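Local structure of octenoyl-coa reductase/carboxylase (Streptomyces sp., 4A0S) at residues A[66-71]-A[412-417]; A[25-30]-A[172-177]. The protein catalyses the NADPH-dependent reductive carboxylation of 2-octenoyl-CoA, providing an unusual extender unit for cinnabaramide polyketide biosynthesis. One frame throughout, in Å; residues are numbered along the deposited sequence.

Contact 1 of 2, residues A[66-71]-A[412-417]; sequences LVAVMA and LCMAPE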
loop_
_atom_site.group_PDB
_atom_site.type_symbol
_atom_site.label_atom_id
_atom_site.label_comp_id
_atom_site.label_asym_id
_atom_site.label_seq_id
_atom_site.Cartn_x
_atom_site.Cartn_y
_atom_site.Cartn_z
ATOM N N LEU A 66 2.576 -35.458 -10.212
ATOM C CA LEU A 66 3.558 -35.897 -11.169
ATOM C C LEU A 66 3.028 -35.425 -12.486
ATOM O O LEU A 66 1.911 -35.753 -12.855
ATOM C CB LEU A 66 3.692 -37.405 -11.153
ATOM C CG LEU A 66 4.732 -37.966 -12.114
ATOM C CD1 LEU A 66 6.165 -37.510 -11.756
ATOM C CD2 LEU A 66 4.583 -39.470 -12.025
ATOM N N VAL A 67 3.838 -34.652 -13.186
ATOM C CA VAL A 67 3.455 -34.095 -14.465
ATOM C C VAL A 67 4.286 -34.801 -15.521
ATOM O O VAL A 67 5.491 -34.921 -15.344
ATOM C CB VAL A 67 3.780 -32.579 -14.505
ATOM C CG1 VAL A 67 3.541 -31.986 -15.892
ATOM C CG2 VAL A 67 2.971 -31.850 -13.455
ATOM N N ALA A 68 3.631 -35.298 -16.579
ATOM C CA ALA A 68 4.337 -35.725 -17.788
ATOM C C ALA A 68 4.649 -34.420 -18.480
ATOM O O ALA A 68 3.752 -33.755 -18.978
ATOM C CB ALA A 68 3.448 -36.602 -18.681
ATOM N N VAL A 69 5.917 -34.041 -18.476
ATOM C CA VAL A 69 6.317 -32.739 -18.968
ATOM C C VAL A 69 6.382 -32.739 -20.492
ATOM O O VAL A 69 7.162 -33.477 -21.097
ATOM C CB VAL A 69 7.673 -32.323 -18.400
ATOM C CG1 VAL A 69 8.070 -30.955 -18.935
ATOM C CG2 VAL A 69 7.633 -32.313 -16.879
ATOM N N MET A 70 5.586 -31.877 -21.102
ATOM C CA MET A 70 5.530 -31.823 -22.550
ATOM C C MET A 70 6.624 -30.944 -23.102
ATOM O O MET A 70 7.283 -31.298 -24.072
ATOM C CB MET A 70 4.150 -31.358 -22.987
ATOM C CG MET A 70 3.097 -32.434 -22.740
ATOM S SD MET A 70 3.420 -33.937 -23.694
ATOM C CE MET A 70 2.963 -33.359 -25.311
ATOM N N ALA A 71 6.831 -29.811 -22.441
ATOM C CA ALA A 71 7.838 -28.859 -22.827
ATOM C C ALA A 71 8.249 -28.093 -21.580
ATOM O O ALA A 71 7.478 -27.988 -20.615
ATOM C CB ALA A 71 7.284 -27.911 -23.877
ATOM N N LEU A 412 11.321 -28.991 -25.797
ATOM C CA LEU A 412 10.351 -30.061 -25.821
ATOM C C LEU A 412 10.911 -31.141 -24.923
ATOM O O LEU A 412 12.115 -31.397 -24.917
ATOM C CB LEU A 412 10.150 -30.610 -27.235
ATOM C CG LEU A 412 9.675 -29.617 -28.287
ATOM C CD1 LEU A 412 9.765 -30.231 -29.704
ATOM C CD2 LEU A 412 8.279 -29.073 -27.962
ATOM N N CYS A 413 10.045 -31.750 -24.132
ATOM C CA CYS A 413 10.490 -32.810 -23.270
ATOM C C CYS A 413 9.850 -34.067 -23.778
ATOM O O CYS A 413 10.411 -34.742 -24.646
ATOM C CB CYS A 413 10.125 -32.496 -21.826
ATOM S SG CYS A 413 11.001 -31.028 -21.291
ATOM N N MET A 414 8.663 -34.362 -23.284
ATOM C CA MET A 414 7.934 -35.490 -23.797
ATOM C C MET A 414 7.275 -35.178 -25.140
ATOM O O MET A 414 7.075 -36.084 -25.933
ATOM C CB MET A 414 6.910 -35.975 -22.784
ATOM C CG MET A 414 6.456 -37.398 -23.013
ATOM S SD MET A 414 5.243 -37.796 -21.765
ATOM C CE MET A 414 6.340 -38.311 -20.434
ATOM N N ALA A 415 6.940 -33.913 -25.407
ATOM C CA ALA A 415 6.301 -33.566 -26.688
ATOM C C ALA A 415 7.226 -33.981 -27.839
ATOM O O ALA A 415 8.366 -33.531 -27.893
ATOM C CB ALA A 415 5.990 -32.089 -26.759
ATOM N N PRO A 416 6.744 -34.873 -28.732
ATOM C CA PRO A 416 7.617 -35.434 -29.767
ATOM C C PRO A 416 7.884 -34.460 -30.911
ATOM O O PRO A 416 8.769 -34.678 -31.733
ATOM C CB PRO A 416 6.837 -36.672 -30.259
ATOM C CG PRO A 416 5.411 -36.350 -29.997
ATOM C CD PRO A 416 5.399 -35.487 -28.743
ATOM N N GLU A 417 7.108 -33.399 -30.980
ATOM C CA GLU A 417 7.277 -32.438 -32.054
ATOM C C GLU A 417 6.656 -31.123 -31.640
ATOM O O GLU A 417 5.844 -31.078 -30.713
ATOM C CB GLU A 417 6.641 -32.968 -33.354
ATOM C CG GLU A 417 5.125 -33.118 -33.283
ATOM C CD GLU A 417 4.600 -34.308 -34.083
ATOM O OE1 GLU A 417 5.257 -34.724 -35.045
ATOM O OE2 GLU A 417 3.527 -34.836 -33.731
#

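Contact 2 of 2, residues A[25-30]-A[172-177]; sequences YLALHL and GLAEYG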
loop_
_atom_site.group_PDB
_atom_site.type_symbol
_atom_site.label_atom_id
_atom_site.label_comp_id
_atom_site.label_asym_id
_atom_site.label_seq_id
_atom_site.Cartn_x
_atom_site.Cartn_y
_atom_site.Cartn_z
ATOM N N TYR A 25 12.985 -42.033 -15.382
ATOM C CA TYR A 25 12.620 -41.196 -16.494
ATOM C C TYR A 25 13.815 -40.446 -17.009
ATOM O O TYR A 25 14.798 -40.270 -16.291
ATOM C CB TYR A 25 11.474 -40.253 -16.126
ATOM C CG TYR A 25 11.793 -39.250 -15.059
ATOM C CD1 TYR A 25 11.586 -39.559 -13.729
ATOM C CD2 TYR A 25 12.283 -37.984 -15.382
ATOM C CE1 TYR A 25 11.848 -38.657 -12.737
ATOM C CE2 TYR A 25 12.565 -37.053 -14.379
ATOM C CZ TYR A 25 12.346 -37.406 -13.062
ATOM O OH TYR A 25 12.601 -36.527 -12.043
ATOM N N LEU A 26 13.715 -40.012 -18.260
ATOM C CA LEU A 26 14.758 -39.216 -18.910
ATOM C C LEU A 26 14.774 -37.800 -18.338
ATOM O O LEU A 26 13.739 -37.130 -18.238
ATOM C CB LEU A 26 14.528 -39.185 -20.421
ATOM C CG LEU A 26 15.586 -38.541 -21.324
ATOM C CD1 LEU A 26 16.909 -39.265 -21.164
ATOM C CD2 LEU A 26 15.132 -38.579 -22.773
ATOM N N ALA A 27 15.950 -37.346 -17.950
ATOM C CA ALA A 27 16.059 -36.029 -17.337
ATOM C C ALA A 27 17.358 -35.348 -17.690
ATOM O O ALA A 27 18.415 -35.979 -17.706
ATOM C CB ALA A 27 15.944 -36.146 -15.828
ATOM N N LEU A 28 17.256 -34.049 -17.953
ATOM C CA LEU A 28 18.404 -33.182 -18.002
ATOM C C LEU A 28 18.776 -32.960 -16.560
ATOM O O LEU A 28 17.958 -32.483 -15.775
ATOM C CB LEU A 28 18.062 -31.847 -18.660
ATOM C CG LEU A 28 19.281 -30.979 -18.980
ATOM C CD1 LEU A 28 20.108 -31.567 -20.150
ATOM C CD2 LEU A 28 18.832 -29.564 -19.259
ATOM N N HIS A 29 20.001 -33.331 -16.200
ATOM C CA HIS A 29 20.403 -33.212 -14.810
ATOM C C HIS A 29 21.871 -32.940 -14.652
ATOM O O HIS A 29 22.664 -33.053 -15.601
ATOM C CB HIS A 29 20.038 -34.482 -14.042
ATOM C CG HIS A 29 20.774 -35.695 -14.509
ATOM N ND1 HIS A 29 20.398 -36.403 -15.631
ATOM C CD2 HIS A 29 21.864 -36.325 -14.008
ATOM C CE1 HIS A 29 21.229 -37.418 -15.801
ATOM N NE2 HIS A 29 22.125 -37.396 -14.827
ATOM N N LEU A 30 22.218 -32.581 -13.427
ATOM C CA LEU A 30 23.600 -32.451 -13.031
ATOM C C LEU A 30 23.920 -33.579 -12.078
ATOM O O LEU A 30 23.012 -34.216 -11.510
ATOM C CB LEU A 30 23.822 -31.108 -12.358
ATOM C CG LEU A 30 23.415 -29.895 -13.198
ATOM C CD1 LEU A 30 23.365 -28.709 -12.276
ATOM C CD2 LEU A 30 24.374 -29.671 -14.358
ATOM N N GLY A 172 11.619 -29.569 -14.417
ATOM C CA GLY A 172 10.841 -29.774 -15.623
ATOM C C GLY A 172 11.610 -30.091 -16.891
ATOM O O GLY A 172 10.994 -30.364 -17.915
ATOM N N LEU A 173 12.938 -30.046 -16.848
ATOM C CA LEU A 173 13.707 -30.418 -18.043
ATOM C C LEU A 173 13.911 -31.932 -18.080
ATOM O O LEU A 173 15.015 -32.456 -17.950
ATOM C CB LEU A 173 15.009 -29.644 -18.128
ATOM C CG LEU A 173 14.791 -28.198 -18.580
ATOM C CD1 LEU A 173 15.974 -27.361 -18.190
ATOM C CD2 LEU A 173 14.576 -28.131 -20.072
ATOM N N ALA A 174 12.800 -32.626 -18.245
ATOM C CA ALA A 174 12.756 -34.068 -18.112
ATOM C C ALA A 174 11.419 -34.466 -18.663
ATOM O O ALA A 174 10.598 -33.606 -18.963
ATOM C CB ALA A 174 12.839 -34.458 -16.640
ATOM N N GLU A 175 11.183 -35.761 -18.761
ATOM C CA GLU A 175 9.924 -36.247 -19.277
ATOM C C GLU A 175 8.854 -36.170 -18.199
ATOM O O GLU A 175 7.678 -36.108 -18.507
ATOM C CB GLU A 175 10.084 -37.665 -19.797
ATOM C CG GLU A 175 10.999 -37.735 -21.025
ATOM C CD GLU A 175 10.718 -38.947 -21.895
ATOM O OE1 GLU A 175 10.460 -40.030 -21.351
ATOM O OE2 GLU A 175 10.742 -38.816 -23.135
ATOM N N TYR A 176 9.275 -36.153 -16.943
ATOM C CA TYR A 176 8.341 -35.965 -15.845
ATOM C C TYR A 176 8.905 -34.962 -14.910
ATOM O O TYR A 176 10.120 -34.814 -14.803
ATOM C CB TYR A 176 8.103 -37.268 -15.072
ATOM C CG TYR A 176 7.434 -38.312 -15.905
ATOM C CD1 TYR A 176 8.197 -39.199 -16.657
ATOM C CD2 TYR A 176 6.044 -38.423 -15.951
ATOM C CE1 TYR A 176 7.614 -40.161 -17.432
ATOM C CE2 TYR A 176 5.439 -39.388 -16.752
ATOM C CZ TYR A 176 6.252 -40.257 -17.488
ATOM O OH TYR A 176 5.732 -41.232 -18.303
ATOM N N GLY A 177 8.007 -34.297 -14.194
ATOM C CA GLY A 177 8.384 -33.313 -13.194
ATOM C C GLY A 177 7.540 -33.638 -11.981
ATOM O O GLY A 177 6.409 -34.122 -12.110
#

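Contact 1 of 2, residues A[66-71]-A[412-417]
Ala71 and Leu412 make an antiparallel non-hydrogen-bonded pair, their CA atoms 4.1 Å apart, where the chain leaving strand 408-412 meets strand 64-73 in the GroES-like part of this alcohol-dehydrogenase-type fold. Met70 and Ala71 together face Ser118 as a classic beta bulge, and residues 413-415 continue as loop against that irregularity. The loop is held by two backbone carbonyls. Met70 O accepts twice: Ala415 N (3.0 Å) lies in the carbonyl plane on a lone pair, whereas Cys413 N (2.8 Å) comes from above that plane, 45° out of it. Val69 O takes Met414 N at 2.8 Å, again in the carbonyl plane. Both oxygens are thus satisfied within a buried contact.

Met414 starts hard against the strand, its CB 3.0 Å from Val69 O. Its CG stands anti to the backbone N (chi1 -160°) and the chain runs on extended through chi2, carrying the sulfur back along the strand. SD then rests on the methyl CB of Ala68. A bend at chi3 (-85°) keeps CE on that same methyl, so both SD and CE meet Ala68 CB. Cys413 points toward the strand and lays SG beside CG1 of Val69. Met70 sets off away from the 412-417 segment, touching Trp193 of helix 193-197, but bends at both chi2 and chi3 and comes back to Ala415: its CE ends 3.6 Å from Ala415 CB.

Contact 2 of 2, residues A[25-30]-A[172-177]
With CG set between its backbone N and carbonyl carbon (chi1 64°), the ring of Tyr25 is brought against Tyr176, whose own CG lies anti to its carbonyl carbon (chi1 -65°). Tyr176 CB then sits over the centre of the Tyr25 ring in a CH-pi contact, 4.2 Å from the centroid. The rings themselves form an offset edge-to-face pair with planes at 73°, Tyr176 turning its edge toward the face of Tyr25 and placing CD1 3.5 Å from Tyr25 CB. At the edge of the Tyr25 ring, near its plane, CE2 lies 3.5 Å from Ala174 CB. Replacing Tyr25 by an alanine is likely to leave Ala174 CB and the Tyr176 side chain without their aromatic partner and open a gap beside them.

The segment entering strand 176-180, in the GroES-like region, runs nearly antiparallel to strand 24-31, and a single bridge joins Ala27 to Ala174. Two backbone bonds flank it: Glu175 N to Leu26 O (2.9 Å) and Leu28 N to Leu173 O (2.7 Å), both close to the carbonyl direction. An inverse gamma turn centred on Leu173 precedes the bridge. The Leu173 side chain lies alongside that of Leu28, pointing the same way, CD1 against CD2. Leu26 CB packs on the aliphatic start of Glu175, 3.9 Å from its CG.

In the fold
Contacts 1 and 2 lie side by side, their centres about 10 Å apart, because strand 64-73 of the first is a sheet neighbour of strand 176-180 of the second. Probable hydrogen bonds join them: Val69 N to Glu175 O at 2.7 Å and Val67 O to Gly177 N at 2.8 Å. Side chains bridge them too, since Met414 of contact 1 touches Tyr176 of contact 2, while Cys413 CB packs on Ala174 O. Contact 1 is plain packing, well removed from the NADP and acyl-CoA sites. Contact 2 comes closer: the side chain of Leu173 is about 12 Å from bound NADP, from the octanoyl-CoA and from the side chain of the NADP-binding Trp80, and it touches Thr78 of helix 76-82.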